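Local coordinates for KLLA0F20702p (Kluyveromyces lactis, PDB 5Y5A), which is the yeast telomerase subunit Est1, which through binding to Cdc13 probably recruits telomerase to chromosome ends, at residues Q39-H42 with S43-Q47; Q124-F127 with P128-K132; T237-Q240 with R241-Y245. All blocks are in the same frame, centred on the assembly; numbering follows the deposited sequence.

Contact 1 of 3, residues Q39-H42 with S43-Q47; sequences QMIH and SKIMQ
Four successive i to i+4 backbone bonds tie Q39-H42 to S43-Q47 as one unbroken run of helix: S43 N to Q39 O, K44 N to M40 O, I45 N to I41 O and M46 N to H42 O. The last is the straightest, with N-H...O at 167° and M46 N 2.9 Å from H42 O. K44 N also leans weakly on I41 O, a carbonyl that therefore receives a second, bent N-H beside that of I45. On the inward side I41 and I45 stand one turn apart, side by side and pointing the same way, and methyl meets methyl where I41 CG2 lies 3.9 Å from I45 CD1. Both isoleucines hold CG1 beside the backbone N (chi1 -65° in each). In I45 this lays the ethyl branch back along the preceding turn, with CG1 3.2 Å from I41 O, while in I41 it leaves CG2 as the branch facing I45. The stripe is that of an amphipathic helix in the all-helical N-terminal part of Est1, the protein of which this chain holds a large N-terminal piece: I41 packs on F15, Q18 and L19 of helix 7-21 and on V89 of helix 78-105, and I45 reaches F12, I81 and T85 of the same two helices. H42 and M46 form a neighbouring stripe directed at helix 113-144, where H42 touches Q129 and both touch L133. M46 runs extended past its CG, which sits 3.3 Å from H42 O, and its SD is 3.9 Å from that oxygen. The imidazole of H42 is buried; its NE2 is hydrogen-bonded to NE2 of H90, and the two rings meet steeply, at about 70°. S43 and K44 belong to the outer side: the extended lysine chain leads away from the turn.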
loop_
_atom_site.group_PDB
_atom_site.type_symbol
_atom_site.label_atom_id
_atom_site.label_comp_id
_atom_site.label_asym_id
_atom_site.label_seq_id
_atom_site.Cartn_x
_atom_site.Cartn_y
_atom_site.Cartn_z
ATOM N N GLN A 39 8.589 -23.214 -25.202
ATOM C CA GLN A 39 9.257 -22.380 -26.197
ATOM C C GLN A 39 8.339 -22.027 -27.357
ATOM O O GLN A 39 8.374 -20.909 -27.870
ATOM C CB GLN A 39 10.503 -23.079 -26.728
ATOM C CG GLN A 39 11.695 -22.978 -25.810
ATOM C CD GLN A 39 12.848 -23.822 -26.292
ATOM O OE1 GLN A 39 12.667 -24.724 -27.107
ATOM N NE2 GLN A 39 14.044 -23.534 -25.795
ATOM N N MET A 40 7.523 -22.988 -27.773
ATOM C CA MET A 40 6.595 -22.766 -28.869
ATOM C C MET A 40 5.528 -21.750 -28.475
ATOM O O MET A 40 5.198 -20.849 -29.248
ATOM C CB MET A 40 5.946 -24.080 -29.295
ATOM C CG MET A 40 6.919 -25.073 -29.903
ATOM S SD MET A 40 7.729 -24.433 -31.381
ATOM C CE MET A 40 6.337 -24.336 -32.498
ATOM N N ILE A 41 4.997 -21.896 -27.264
ATOM C CA ILE A 41 3.953 -21.007 -26.773
ATOM C C ILE A 41 4.505 -19.602 -26.544
ATOM O O ILE A 41 3.857 -18.612 -26.883
ATOM C CB ILE A 41 3.319 -21.557 -25.473
ATOM C CG1 ILE A 41 2.590 -22.874 -25.772
ATOM C CG2 ILE A 41 2.369 -20.537 -24.849
ATOM C CD1 ILE A 41 2.039 -23.574 -24.556
ATOM N N HIS A 42 5.707 -19.521 -25.982
ATOM C CA HIS A 42 6.385 -18.240 -25.803
ATOM C C HIS A 42 6.599 -17.540 -27.142
ATOM O O HIS A 42 6.475 -16.320 -27.245
ATOM C CB HIS A 42 7.732 -18.430 -25.099
ATOM C CG HIS A 42 7.643 -18.426 -23.606
ATOM N ND1 HIS A 42 8.752 -18.301 -22.796
ATOM C CD2 HIS A 42 6.579 -18.523 -22.774
ATOM C CE1 HIS A 42 8.375 -18.325 -21.530
ATOM N NE2 HIS A 42 7.062 -18.459 -21.489
ATOM N N SER A 43 6.920 -18.325 -28.163
ATOM C CA SER A 43 7.187 -17.787 -29.491
ATOM C C SER A 43 5.941 -17.156 -30.100
ATOM O O SER A 43 6.024 -16.133 -30.777
ATOM C CB SER A 43 7.723 -18.879 -30.416
ATOM O OG SER A 43 7.775 -18.419 -31.754
ATOM N N LYS A 44 4.787 -17.771 -29.860
ATOM C CA LYS A 44 3.527 -17.248 -30.373
ATOM C C LYS A 44 3.123 -15.987 -29.630
ATOM O O LYS A 44 2.642 -15.029 -30.229
ATOM C CB LYS A 44 2.418 -18.291 -30.258
ATOM C CG LYS A 44 2.561 -19.458 -31.204
ATOM C CD LYS A 44 1.327 -20.344 -31.171
ATOM C CE LYS A 44 1.417 -21.446 -32.213
ATOM N NZ LYS A 44 0.187 -22.280 -32.239
ATOM N N ILE A 45 3.322 -16.000 -28.317
ATOM C CA ILE A 45 2.933 -14.883 -27.474
ATOM C C ILE A 45 3.777 -13.653 -27.795
ATOM O O ILE A 45 3.243 -12.551 -27.954
ATOM C CB ILE A 45 3.062 -15.242 -25.984
ATOM C CG1 ILE A 45 2.062 -16.342 -25.620
ATOM C CG2 ILE A 45 2.853 -14.012 -25.107
ATOM C CD1 ILE A 45 2.104 -16.743 -24.157
ATOM N N MET A 46 5.091 -13.855 -27.904
ATOM C CA MET A 46 6.013 -12.780 -28.260
ATOM C C MET A 46 5.579 -12.138 -29.567
ATOM O O MET A 46 5.751 -10.938 -29.777
ATOM C CB MET A 46 7.450 -13.304 -28.373
ATOM C CG MET A 46 8.167 -13.464 -27.034
ATOM S SD MET A 46 9.770 -14.303 -27.142
ATOM C CE MET A 46 10.263 -14.353 -25.418
ATOM N N GLN A 47 4.998 -12.952 -30.438
ATOM C CA GLN A 47 4.508 -12.481 -31.723
ATOM C C GLN A 47 3.212 -11.685 -31.601
ATOM O O GLN A 47 2.998 -10.732 -32.345
ATOM C CB GLN A 47 4.300 -13.659 -32.655
ATOM C CG GLN A 47 3.957 -13.270 -34.060
ATOM C CD GLN A 47 4.110 -14.438 -34.976
ATOM O OE1 GLN A 47 4.655 -15.461 -34.578
ATOM N NE2 GLN A 47 3.634 -14.306 -36.204
#

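Contact 2 of 3, residues Q124-F127 with P128-K132; sequences QKIF and PQIHK
I126 and I130, a turn apart, cross obliquely, and the CG2 methyl of I126 meets CD1 of I130 at 3.7 Å. I126 turns CG2 opposite its own backbone N (chi1 -66° for CG1), which places that methyl on the side of the following turn. The F127 ring swings out beside its carbonyl carbon, with CG trans to N (chi1 -168°), and lies at a slant to both P128 and H131; its CE2 comes within 4.3 Å of H131 CB. Nearer the backbone, F127 CB packs against P128 CD at 3.5 Å. This is a proline kink within helix 113-144, in the part of the chain assigned to the Est1 family and the TPR clan: P128 has no N-H to give, and its CD occupies the place of that hydrogen, 3.4 Å from Q124 O. Q129 N instead bonds to I126 O three residues back, approaching from above the carbonyl plane. The i to i+4 pattern returns with a weak bond from I130 N to the same oxygen and is firm again at H131 N to F127 O, nearly linear at 169°. Beyond the turn, F94 of helix 78-105 touches both F127 and I130, and S198, Q199 and K202 of helix 179-206 border the phenylalanine.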
loop_
_atom_site.group_PDB
_atom_site.type_symbol
_atom_site.label_atom_id
_atom_site.label_comp_id
_atom_site.label_asym_id
_atom_site.label_seq_id
_atom_site.Cartn_x
_atom_site.Cartn_y
_atom_site.Cartn_z
ATOM N N GLN A 124 14.902 -24.708 -12.971
ATOM C CA GLN A 124 15.935 -23.820 -13.479
ATOM C C GLN A 124 16.122 -23.999 -14.980
ATOM O O GLN A 124 16.829 -23.223 -15.618
ATOM C CB GLN A 124 17.249 -24.058 -12.737
ATOM C CG GLN A 124 17.208 -23.613 -11.280
ATOM C CD GLN A 124 18.418 -24.069 -10.480
ATOM O OE1 GLN A 124 19.154 -24.971 -10.893
ATOM N NE2 GLN A 124 18.627 -23.443 -9.325
ATOM N N LYS A 125 15.481 -25.023 -15.539
ATOM C CA LYS A 125 15.435 -25.200 -16.986
ATOM C C LYS A 125 14.387 -24.278 -17.603
ATOM O O LYS A 125 14.520 -23.847 -18.749
ATOM C CB LYS A 125 15.118 -26.652 -17.355
ATOM C CG LYS A 125 16.128 -27.682 -16.879
ATOM C CD LYS A 125 15.770 -29.069 -17.405
ATOM C CE LYS A 125 16.719 -30.133 -16.886
ATOM N NZ LYS A 125 16.363 -31.474 -17.422
ATOM N N ILE A 126 13.350 -23.976 -16.829
ATOM C CA ILE A 126 12.176 -23.273 -17.331
ATOM C C ILE A 126 12.171 -21.788 -16.981
ATOM O O ILE A 126 11.801 -20.949 -17.803
ATOM C CB ILE A 126 10.882 -23.908 -16.781
ATOM C CG1 ILE A 126 10.705 -25.328 -17.326
ATOM C CG2 ILE A 126 9.678 -23.055 -17.120
ATOM C CD1 ILE A 126 9.610 -26.122 -16.643
ATOM N N PHE A 127 12.587 -21.473 -15.759
ATOM C CA PHE A 127 12.458 -20.119 -15.233
ATOM C C PHE A 127 13.113 -19.017 -16.079
ATOM O O PHE A 127 12.547 -17.931 -16.203
ATOM C CB PHE A 127 13.010 -20.043 -13.805
ATOM C CG PHE A 127 12.651 -18.765 -13.097
ATOM C CD1 PHE A 127 11.436 -18.637 -12.454
ATOM C CD2 PHE A 127 13.519 -17.686 -13.102
ATOM C CE1 PHE A 127 11.095 -17.458 -11.815
ATOM C CE2 PHE A 127 13.186 -16.505 -12.468
ATOM C CZ PHE A 127 11.975 -16.390 -11.821
ATOM N N PRO A 128 14.305 -19.271 -16.648
ATOM C CA PRO A 128 14.867 -18.187 -17.463
ATOM C C PRO A 128 14.015 -17.808 -18.679
ATOM O O PRO A 128 14.085 -16.665 -19.125
ATOM C CB PRO A 128 16.217 -18.754 -17.907
ATOM C CG PRO A 128 16.595 -19.681 -16.811
ATOM C CD PRO A 128 15.306 -20.323 -16.389
ATOM N N GLN A 129 13.230 -18.744 -19.200
ATOM C CA GLN A 129 12.367 -18.457 -20.342
ATOM C C GLN A 129 11.194 -17.583 -19.923
ATOM O O GLN A 129 10.872 -16.594 -20.585
ATOM C CB GLN A 129 11.862 -19.753 -20.978
ATOM C CG GLN A 129 12.927 -20.486 -21.773
ATOM C CD GLN A 129 13.616 -19.573 -22.769
ATOM O OE1 GLN A 129 12.971 -18.993 -23.645
ATOM N NE2 GLN A 129 14.929 -19.424 -22.626
ATOM N N ILE A 130 10.564 -17.967 -18.817
ATOM C CA ILE A 130 9.459 -17.218 -18.244
ATOM C C ILE A 130 9.880 -15.787 -17.977
ATOM O O ILE A 130 9.180 -14.843 -18.341
ATOM C CB ILE A 130 8.969 -17.856 -16.933
ATOM C CG1 ILE A 130 8.449 -19.269 -17.200
ATOM C CG2 ILE A 130 7.890 -16.990 -16.286
ATOM C CD1 ILE A 130 8.022 -20.000 -15.953
ATOM N N HIS A 131 11.035 -15.637 -17.344
ATOM C CA HIS A 131 11.552 -14.315 -17.034
ATOM C C HIS A 131 11.822 -13.525 -18.307
ATOM O O HIS A 131 11.596 -12.317 -18.354
ATOM C CB HIS A 131 12.828 -14.415 -16.203
ATOM C CG HIS A 131 13.365 -13.089 -15.774
ATOM N ND1 HIS A 131 14.349 -12.422 -16.475
ATOM C CD2 HIS A 131 13.043 -12.292 -14.728
ATOM C CE1 HIS A 131 14.614 -11.277 -15.873
ATOM N NE2 HIS A 131 13.837 -11.174 -14.809
ATOM N N LYS A 132 12.296 -14.216 -19.338
ATOM C CA LYS A 132 12.638 -13.564 -20.595
ATOM C C LYS A 132 11.410 -13.042 -21.320
ATOM O O LYS A 132 11.463 -11.979 -21.924
ATOM C CB LYS A 132 13.412 -14.513 -21.512
ATOM C CG LYS A 132 14.913 -14.487 -21.280
ATOM C CD LYS A 132 15.648 -15.436 -22.211
ATOM C CE LYS A 132 17.136 -15.476 -21.880
ATOM N NZ LYS A 132 17.880 -16.450 -22.726
#

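Contact 3 of 3, residues T237-Q240 with R241-Y245; sequences TFLQ and RGICY
R241 doubles back toward the turn before it and sets its guanidinium against the F238 ring. Its CB lies 3.4 Å from F238 O, and R241 CB is 3.6 Å from T237 O; R241 N bonds to the latter oxygen, and CG stays 4.0 Å from it. A bend at chi3 (-63°) turns the chain back towards F238, with NE bonded to Q257 OE1; the planar head then sends NH1 and NH2 to different partners. NH1 hangs over one face of the phenyl ring, displaced toward its rim, 3.2 Å from F238 CD2, and bonds to S228 OG. NH2 forms a salt bridge with D225. The planes of ring and guanidinium stand 86° apart, an off-centre cation-pi pair in which CZ is 4.8 Å from the F238 ring centroid. A leucine in place of F238 has no ring face for NH1, and the guanidinium would probably be less firmly fixed, resting on its polar bonds to D225, S228 and Q257. On another side, I243 CD1 packs against the Q240 amide, 3.7 Å from OE1, a buried oxygen with no polar partner in the model. The buried arginine ties together helices 218-230, 235-247 and 251-263, consecutive in the chain, consistent with the TPR-like Est1 DNA/RNA-binding domain.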
loop_
_atom_site.group_PDB
_atom_site.type_symbol
_atom_site.label_atom_id
_atom_site.label_comp_id
_atom_site.label_asym_id
_atom_site.label_seq_id
_atom_site.Cartn_x
_atom_site.Cartn_y
_atom_site.Cartn_z
ATOM N N THR A 237 -0.345 -5.206 -7.247
ATOM C CA THR A 237 1.054 -5.045 -6.882
ATOM C C THR A 237 1.252 -5.069 -5.370
ATOM O O THR A 237 2.189 -5.672 -4.870
ATOM C CB THR A 237 1.622 -3.732 -7.414
ATOM O OG1 THR A 237 1.204 -3.548 -8.771
ATOM C CG2 THR A 237 3.133 -3.764 -7.340
ATOM N N PHE A 238 0.368 -4.389 -4.654
ATOM C CA PHE A 238 0.401 -4.380 -3.193
ATOM C C PHE A 238 0.078 -5.767 -2.653
ATOM O O PHE A 238 0.674 -6.215 -1.678
ATOM C CB PHE A 238 -0.591 -3.343 -2.634
ATOM C CG PHE A 238 -0.250 -1.925 -2.996
ATOM C CD1 PHE A 238 -0.673 -1.382 -4.203
ATOM C CD2 PHE A 238 0.491 -1.131 -2.131
ATOM C CE1 PHE A 238 -0.359 -0.071 -4.541
ATOM C CE2 PHE A 238 0.802 0.179 -2.459
ATOM C CZ PHE A 238 0.379 0.709 -3.667
ATOM N N LEU A 239 -0.865 -6.449 -3.299
ATOM C CA LEU A 239 -1.239 -7.794 -2.877
ATOM C C LEU A 239 -0.032 -8.728 -2.904
ATOM O O LEU A 239 0.227 -9.465 -1.948
ATOM C CB LEU A 239 -2.350 -8.365 -3.763
ATOM C CG LEU A 239 -2.811 -9.741 -3.273
ATOM C CD1 LEU A 239 -3.842 -9.600 -2.153
ATOM C CD2 LEU A 239 -3.344 -10.610 -4.394
ATOM N N GLN A 240 0.715 -8.685 -3.996
ATOM C CA GLN A 240 1.839 -9.595 -4.163
ATOM C C GLN A 240 2.958 -9.249 -3.188
ATOM O O GLN A 240 3.647 -10.134 -2.682
ATOM C CB GLN A 240 2.337 -9.567 -5.604
ATOM C CG GLN A 240 1.336 -10.130 -6.601
ATOM C CD GLN A 240 0.992 -11.594 -6.337
ATOM O OE1 GLN A 240 1.842 -12.386 -5.919
ATOM N NE2 GLN A 240 -0.263 -11.956 -6.584
ATOM N N ARG A 241 3.114 -7.961 -2.901
ATOM C CA ARG A 241 4.069 -7.528 -1.888
ATOM C C ARG A 241 3.707 -8.107 -0.524
ATOM O O ARG A 241 4.568 -8.581 0.219
ATOM C CB ARG A 241 4.113 -6.008 -1.803
ATOM C CG ARG A 241 5.350 -5.406 -2.407
ATOM C CD ARG A 241 5.692 -4.116 -1.716
ATOM N NE ARG A 241 4.626 -3.151 -1.913
ATOM C CZ ARG A 241 4.505 -2.402 -3.001
ATOM N NH1 ARG A 241 3.500 -1.544 -3.104
ATOM N NH2 ARG A 241 5.393 -2.511 -3.984
ATOM N N GLY A 242 2.421 -8.049 -0.202
ATOM C CA GLY A 242 1.929 -8.586 1.052
ATOM C C GLY A 242 2.161 -10.075 1.143
ATOM O O GLY A 242 2.413 -10.610 2.222
ATOM N N ILE A 243 2.072 -10.757 0.005
ATOM C CA ILE A 243 2.295 -12.191 -0.010
ATOM C C ILE A 243 3.751 -12.473 0.344
ATOM O O ILE A 243 4.031 -13.389 1.116
ATOM C CB ILE A 243 1.918 -12.825 -1.361
ATOM C CG1 ILE A 243 0.404 -12.728 -1.568
ATOM C CG2 ILE A 243 2.315 -14.293 -1.393
ATOM C CD1 ILE A 243 -0.073 -13.227 -2.908
ATOM N N CYS A 244 4.672 -11.670 -0.183
ATOM C CA CYS A 244 6.069 -11.789 0.228
ATOM C C CYS A 244 6.198 -11.645 1.749
ATOM O O CYS A 244 6.894 -12.420 2.378
ATOM C CB CYS A 244 6.946 -10.741 -0.469
ATOM S SG CYS A 244 7.079 -10.886 -2.266
ATOM N N TYR A 245 5.511 -10.669 2.341
ATOM C CA TYR A 245 5.669 -10.428 3.773
ATOM C C TYR A 245 5.067 -11.542 4.631
ATOM O O TYR A 245 5.491 -11.744 5.771
ATOM C CB TYR A 245 5.068 -9.068 4.166
ATOM C CG TYR A 245 5.862 -7.893 3.628
ATOM C CD1 TYR A 245 7.215 -7.743 3.929
ATOM C CD2 TYR A 245 5.264 -6.941 2.818
ATOM C CE1 TYR A 245 7.945 -6.671 3.429
ATOM C CE2 TYR A 245 5.977 -5.869 2.316
ATOM C CZ TYR A 245 7.316 -5.735 2.620
ATOM O OH TYR A 245 8.009 -4.657 2.113
#

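Overall arrangement
All three contacts are short runs within one helix, joining successive turns, but they lie at different depths. The centres of contacts 1, 2 and 3 lie about 34, 29 and 9 Å from the centre of the chain; the first two each have one buried stripe and one outer side, and the third is buried. Contacts 1 and 2 touch, H42 CE1 packing 3.2 Å from Q129 O, and both rest on helix 78-105, where H90 meets H42 of one and I130 of the other. Helix 179-206 borders contacts 2 and 3. Each of the first two has an isoleucine pair beside a ring residue, H42 or F127, with a proline interrupting the second, whereas an arginine with charged, polar and aromatic partners organises the third.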